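Local structure of hypothetical protein VC0802 (Vibrio cholerae, 1ZVP) at residues E18-D23 with L73-V78; G22-C27 with T52-A57. The protein is of unknown function but carries paired ACT domains, of a kind that often bind small ligands, and has been suggested to act in transport. All blocks are in the same frame, centred on the assembly; numbering follows the deposited sequence.

Contact 1 of 2, residues E18-D23 with L73-V78; sequences ELMAGD and LITLTV
Glu18 opens the contact as the antiparallel hydrogen-bonded partner of Thr75: its N donates to Thr75 O over 2.9 Å, and Thr75 N returns a bond to Glu18 O at 3.0 Å. The same Glu18 O also receives a CA-H...O contact from Ile74. Glu18 CG sits between its backbone N and carbonyl carbon (chi1 41°), which stands the extended chain alongside Thr75 and brings CD within 3.4 Å of Thr77 CG2. CG passes Thr75 O, and the carboxylate itself lies against the Thr77 methyl and beside Thr75 CB; glutamate suits this partly exposed end.

Leu19 lies in the non-hydrogen-bonded pair with Ile74 on the other sheet face, and its CD2 reaches Ile74 CG1 at 3.8 Å. Met20 then ends the ladder with a nearly straight bond, Met20 N to Leu73 O, 2.8 Å and 168° at the hydrogen. Its CG, beside the backbone N (chi1 -54°), rests on Leu73 CG; bends at chi2 and chi3 then fold CE back to Thr75 CB, 3.8 Å away. Beyond Met20 the two backbones separate, and a water accepting from Leu73 N lies within bonding distance of Met20 O and Gly22 O.

Strand 17-19 is an added antiparallel edge strand within the chain, with strand 71-76 between it and strand 111-116. There Thr75 OG1 bonds His112 and Leu73 packs on Phe114, whereas Leu19 and Ile74 face helix 120-127. Helix 87-96 also covers this sheet, consistent with the second ACT domain.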
# COMPACT_ATOMS: atom_id res chain seq x y z
N GLU D 18 -14.92 3.02 4.75
CA GLU D 18 -15.92 3.63 3.89
C GLU D 18 -15.70 3.22 2.45
O GLU D 18 -14.58 3.26 1.96
CB GLU D 18 -15.91 5.15 4.04
CG GLU D 18 -14.54 5.75 4.13
CD GLU D 18 -14.55 7.25 4.00
OE1 GLU D 18 -13.49 7.81 3.63
OE2 GLU D 18 -15.60 7.87 4.27
N LEU D 19 -16.78 2.79 1.81
CA LEU D 19 -16.73 2.36 0.41
C LEU D 19 -16.83 3.58 -0.49
O LEU D 19 -17.80 4.32 -0.43
CB LEU D 19 -17.90 1.43 0.10
CG LEU D 19 -17.77 0.16 -0.74
CD1 LEU D 19 -18.99 0.04 -1.62
CD2 LEU D 19 -16.47 0.04 -1.57
N MET D 20 -15.81 3.76 -1.34
CA MET D 20 -15.77 4.85 -2.33
C MET D 20 -16.46 4.46 -3.65
O MET D 20 -16.59 3.28 -3.98
CB MET D 20 -14.31 5.28 -2.61
CG MET D 20 -13.50 5.66 -1.35
SD MET D 20 -14.27 7.00 -0.42
CE MET D 20 -14.36 6.21 1.12
N ALA D 21 -16.90 5.48 -4.39
CA ALA D 21 -17.45 5.29 -5.71
C ALA D 21 -16.37 4.84 -6.68
O ALA D 21 -15.21 5.23 -6.55
CB ALA D 21 -18.06 6.57 -6.19
N GLY D 22 -16.75 4.00 -7.64
CA GLY D 22 -15.89 3.64 -8.76
C GLY D 22 -15.38 2.21 -8.79
O GLY D 22 -15.12 1.60 -7.73
N ASP D 23 -15.23 1.67 -10.00
CA ASP D 23 -14.55 0.38 -10.19
C ASP D 23 -13.15 0.66 -10.67
O ASP D 23 -12.95 1.45 -11.59
CB ASP D 23 -15.26 -0.50 -11.23
CG ASP D 23 -16.70 -0.85 -10.85
OD1 ASP D 23 -17.11 -0.71 -9.67
OD2 ASP D 23 -17.43 -1.28 -11.78
N LEU D 73 -12.80 0.38 -3.85
CA LEU D 73 -11.89 1.15 -3.01
C LEU D 73 -12.53 1.48 -1.66
O LEU D 73 -13.62 2.04 -1.58
CB LEU D 73 -11.41 2.41 -3.72
CG LEU D 73 -10.73 3.47 -2.86
CD1 LEU D 73 -9.40 2.99 -2.32
CD2 LEU D 73 -10.57 4.73 -3.66
N ILE D 74 -11.81 1.10 -0.61
CA ILE D 74 -12.21 1.32 0.77
C ILE D 74 -11.15 2.17 1.45
O ILE D 74 -9.96 1.87 1.39
CB ILE D 74 -12.44 -0.04 1.50
CG1 ILE D 74 -13.67 -0.75 0.91
CG2 ILE D 74 -12.59 0.17 3.00
CD1 ILE D 74 -13.76 -2.23 1.21
N THR D 75 -11.57 3.28 2.04
CA THR D 75 -10.68 4.10 2.84
C THR D 75 -10.94 3.83 4.32
O THR D 75 -12.08 3.62 4.73
CB THR D 75 -10.84 5.59 2.52
OG1 THR D 75 -10.48 5.81 1.15
CG2 THR D 75 -9.96 6.44 3.41
N LEU D 76 -9.87 3.82 5.10
CA LEU D 76 -9.98 3.68 6.54
C LEU D 76 -9.96 5.07 7.14
O LEU D 76 -8.99 5.79 6.98
CB LEU D 76 -8.82 2.86 7.07
CG LEU D 76 -8.92 1.34 7.04
CD1 LEU D 76 -10.05 0.78 6.16
CD2 LEU D 76 -7.57 0.79 6.63
N THR D 77 -11.05 5.45 7.81
CA THR D 77 -11.15 6.78 8.42
C THR D 77 -10.55 6.82 9.83
O THR D 77 -10.37 7.90 10.40
CB THR D 77 -12.59 7.34 8.44
OG1 THR D 77 -13.47 6.44 9.13
CG2 THR D 77 -13.10 7.54 7.04
N VAL D 78 -10.23 5.65 10.39
CA VAL D 78 -9.54 5.54 11.67
C VAL D 78 -8.31 6.48 11.73
O VAL D 78 -7.56 6.65 10.75
CB VAL D 78 -9.19 4.07 12.03
CG1 VAL D 78 -7.90 3.60 11.33
CG2 VAL D 78 -9.09 3.87 13.54
O HOH W 1 -15.01 1.64 -5.01

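Contact 2 of 2, residues G22-C27 with T52-A57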
# COMPACT_ATOMS: atom_id res chain seq x y z
N GLY D 22 -16.75 4.00 -7.64
CA GLY D 22 -15.89 3.64 -8.76
C GLY D 22 -15.38 2.21 -8.79
O GLY D 22 -15.12 1.60 -7.73
N ASP D 23 -15.23 1.67 -10.00
CA ASP D 23 -14.55 0.38 -10.19
C ASP D 23 -13.15 0.66 -10.67
O ASP D 23 -12.95 1.45 -11.59
CB ASP D 23 -15.26 -0.50 -11.23
CG ASP D 23 -16.70 -0.85 -10.85
OD1 ASP D 23 -17.11 -0.71 -9.67
OD2 ASP D 23 -17.43 -1.28 -11.78
N TYR D 24 -12.17 0.02 -10.04
CA TYR D 24 -10.78 0.33 -10.32
C TYR D 24 -10.08 -0.87 -10.88
O TYR D 24 -10.51 -2.00 -10.66
CB TYR D 24 -10.08 0.90 -9.07
CG TYR D 24 -10.60 2.28 -8.70
CD1 TYR D 24 -10.07 3.43 -9.30
CD2 TYR D 24 -11.64 2.43 -7.79
CE1 TYR D 24 -10.57 4.68 -8.99
CE2 TYR D 24 -12.15 3.68 -7.48
CZ TYR D 24 -11.60 4.80 -8.08
OH TYR D 24 -12.10 6.05 -7.76
N VAL D 25 -9.01 -0.62 -11.64
CA VAL D 25 -8.20 -1.67 -12.22
C VAL D 25 -6.73 -1.32 -12.06
O VAL D 25 -6.37 -0.14 -12.01
CB VAL D 25 -8.54 -1.92 -13.72
CG1 VAL D 25 -9.98 -2.35 -13.88
CG2 VAL D 25 -8.25 -0.69 -14.58
N PHE D 26 -5.88 -2.34 -11.97
CA PHE D 26 -4.44 -2.14 -11.91
C PHE D 26 -3.84 -2.40 -13.28
O PHE D 26 -4.23 -3.35 -13.96
CB PHE D 26 -3.79 -3.07 -10.88
CG PHE D 26 -3.87 -2.56 -9.46
CD1 PHE D 26 -2.71 -2.22 -8.77
CD2 PHE D 26 -5.09 -2.43 -8.80
CE1 PHE D 26 -2.77 -1.77 -7.45
CE2 PHE D 26 -5.16 -1.97 -7.49
CZ PHE D 26 -4.00 -1.64 -6.81
N CYS D 27 -2.90 -1.55 -13.68
CA CYS D 27 -2.26 -1.66 -14.99
C CYS D 27 -0.80 -1.40 -14.84
O CYS D 27 -0.38 -0.65 -13.96
CB CYS D 27 -2.80 -0.61 -15.96
SG CYS D 27 -4.56 -0.65 -16.24
N THR D 52 3.06 1.55 -12.81
CA THR D 52 1.74 1.06 -12.37
C THR D 52 0.76 2.22 -12.38
O THR D 52 1.05 3.29 -11.84
CB THR D 52 1.78 0.43 -10.94
OG1 THR D 52 2.70 -0.67 -10.90
CG2 THR D 52 0.40 -0.07 -10.50
N LEU D 53 -0.39 2.02 -13.02
CA LEU D 53 -1.48 2.98 -12.94
C LEU D 53 -2.68 2.30 -12.31
O LEU D 53 -2.99 1.17 -12.65
CB LEU D 53 -1.88 3.51 -14.33
CG LEU D 53 -0.85 4.22 -15.22
CD1 LEU D 53 -1.42 4.47 -16.62
CD2 LEU D 53 -0.34 5.53 -14.59
N VAL D 54 -3.33 2.99 -11.38
CA VAL D 54 -4.62 2.54 -10.86
C VAL D 54 -5.66 3.50 -11.40
O VAL D 54 -5.59 4.70 -11.15
CB VAL D 54 -4.67 2.43 -9.30
CG1 VAL D 54 -5.95 1.76 -8.84
CG2 VAL D 54 -3.49 1.65 -8.77
N LEU D 55 -6.61 2.96 -12.15
CA LEU D 55 -7.50 3.73 -12.98
C LEU D 55 -8.92 3.23 -12.83
O LEU D 55 -9.12 2.05 -12.56
CB LEU D 55 -7.13 3.53 -14.46
CG LEU D 55 -5.78 4.02 -14.98
CD1 LEU D 55 -5.31 3.15 -16.11
CD2 LEU D 55 -5.92 5.45 -15.43
N GLU D 56 -9.88 4.14 -13.02
CA GLU D 56 -11.27 3.77 -13.21
C GLU D 56 -11.39 2.74 -14.33
O GLU D 56 -10.67 2.81 -15.33
CB GLU D 56 -12.08 5.02 -13.57
CG GLU D 56 -12.64 5.77 -12.38
CD GLU D 56 -14.14 5.54 -12.21
OE1 GLU D 56 -14.87 6.56 -12.09
OE2 GLU D 56 -14.60 4.37 -12.20
N ALA D 57 -12.30 1.78 -14.18
CA ALA D 57 -12.42 0.65 -15.10
C ALA D 57 -12.55 1.07 -16.57
O ALA D 57 -11.79 0.59 -17.41
CB ALA D 57 -13.58 -0.24 -14.70
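Five backbone hydrogen bonds zip Gly22-Cys27 to Thr52-Ala57. Val25 and Leu55 exchange two, with Val25 N to Leu55 O at 2.8 Å and Leu55 N to Val25 O at 3.1 Å; Cys27 and Leu53 form the second reciprocal pair. The fifth, from Ala57 N to Asp23 O (2.7 Å), carries the ladder past the strand into the first turn of a helix whose N-cap position is Glu56. Weaker CA-H...O contacts, among them Thr52 CA to Cys27 O, help fill the backbone seam.

Apolar packing differs on the two faces. On one, Val54 sets its CG2 methyl over the Phe26 ring, 3.8 Å from the centroid and 15° off the normal, a CH-pi contact. Val54 CG1, anti to the backbone N (chi1 -172°), reaches back toward Tyr24 CB, so one branched residue serves both aromatic neighbours. On the other face Cys27 SG touches Leu55 CD1 at 3.9 Å, and Val25 spreads its methyls toward Leu55 and Ala57. The small side chain of Ala57 suits a helix start this close to Asp23, their CB atoms 3.9 Å apart.

At the polar end, Glu56 bends at chi2 and crosses Tyr24 at an angle, ring and carboxylate planes 36° apart and Glu56 CG 4.1 Å from Tyr24 CE1, while its OE2 approaches Gly22 CA. Gly22 has a positive phi at which a CB would jam against the preceding carbonyl. Asp23 directs OD2 to a salt bridge with Lys117.

Strand 50-56 is central in this three-stranded sheet, beside strand 43-47, and the pair forms the antiparallel core of the probable first ACT domain. Val25 and Leu55 pack against helix 57-61, Phe26 meets Phe71 and Phe114 edge-to-face, and at the subunit interface Thr52 OG1 bonds Tyr108 N of the second subunit.

After helix 3-11, the chain enters strand 17-19, whose contact 1 partner lies about 55 residues ahead. It then turns through Gly22 and Asp23, which the two contacts share, into strand 24-29. Contact 2 closes the shorter loop, bringing back strand 50-56 after strand 43-47; that loop falls wholly within the longer one, which closes when strand 71-76 returns beside strand 17-19. Contact 2 thus joins the outer strand 24-29 to the middle strand of the three-stranded sheet, while contact 1 joins the N-terminal strand to the four-stranded sheet shared with strands 111-116 and 103-106. Where the sheets approach, Tyr24 CE2 packs on Leu73 CB, 4.0 Å apart.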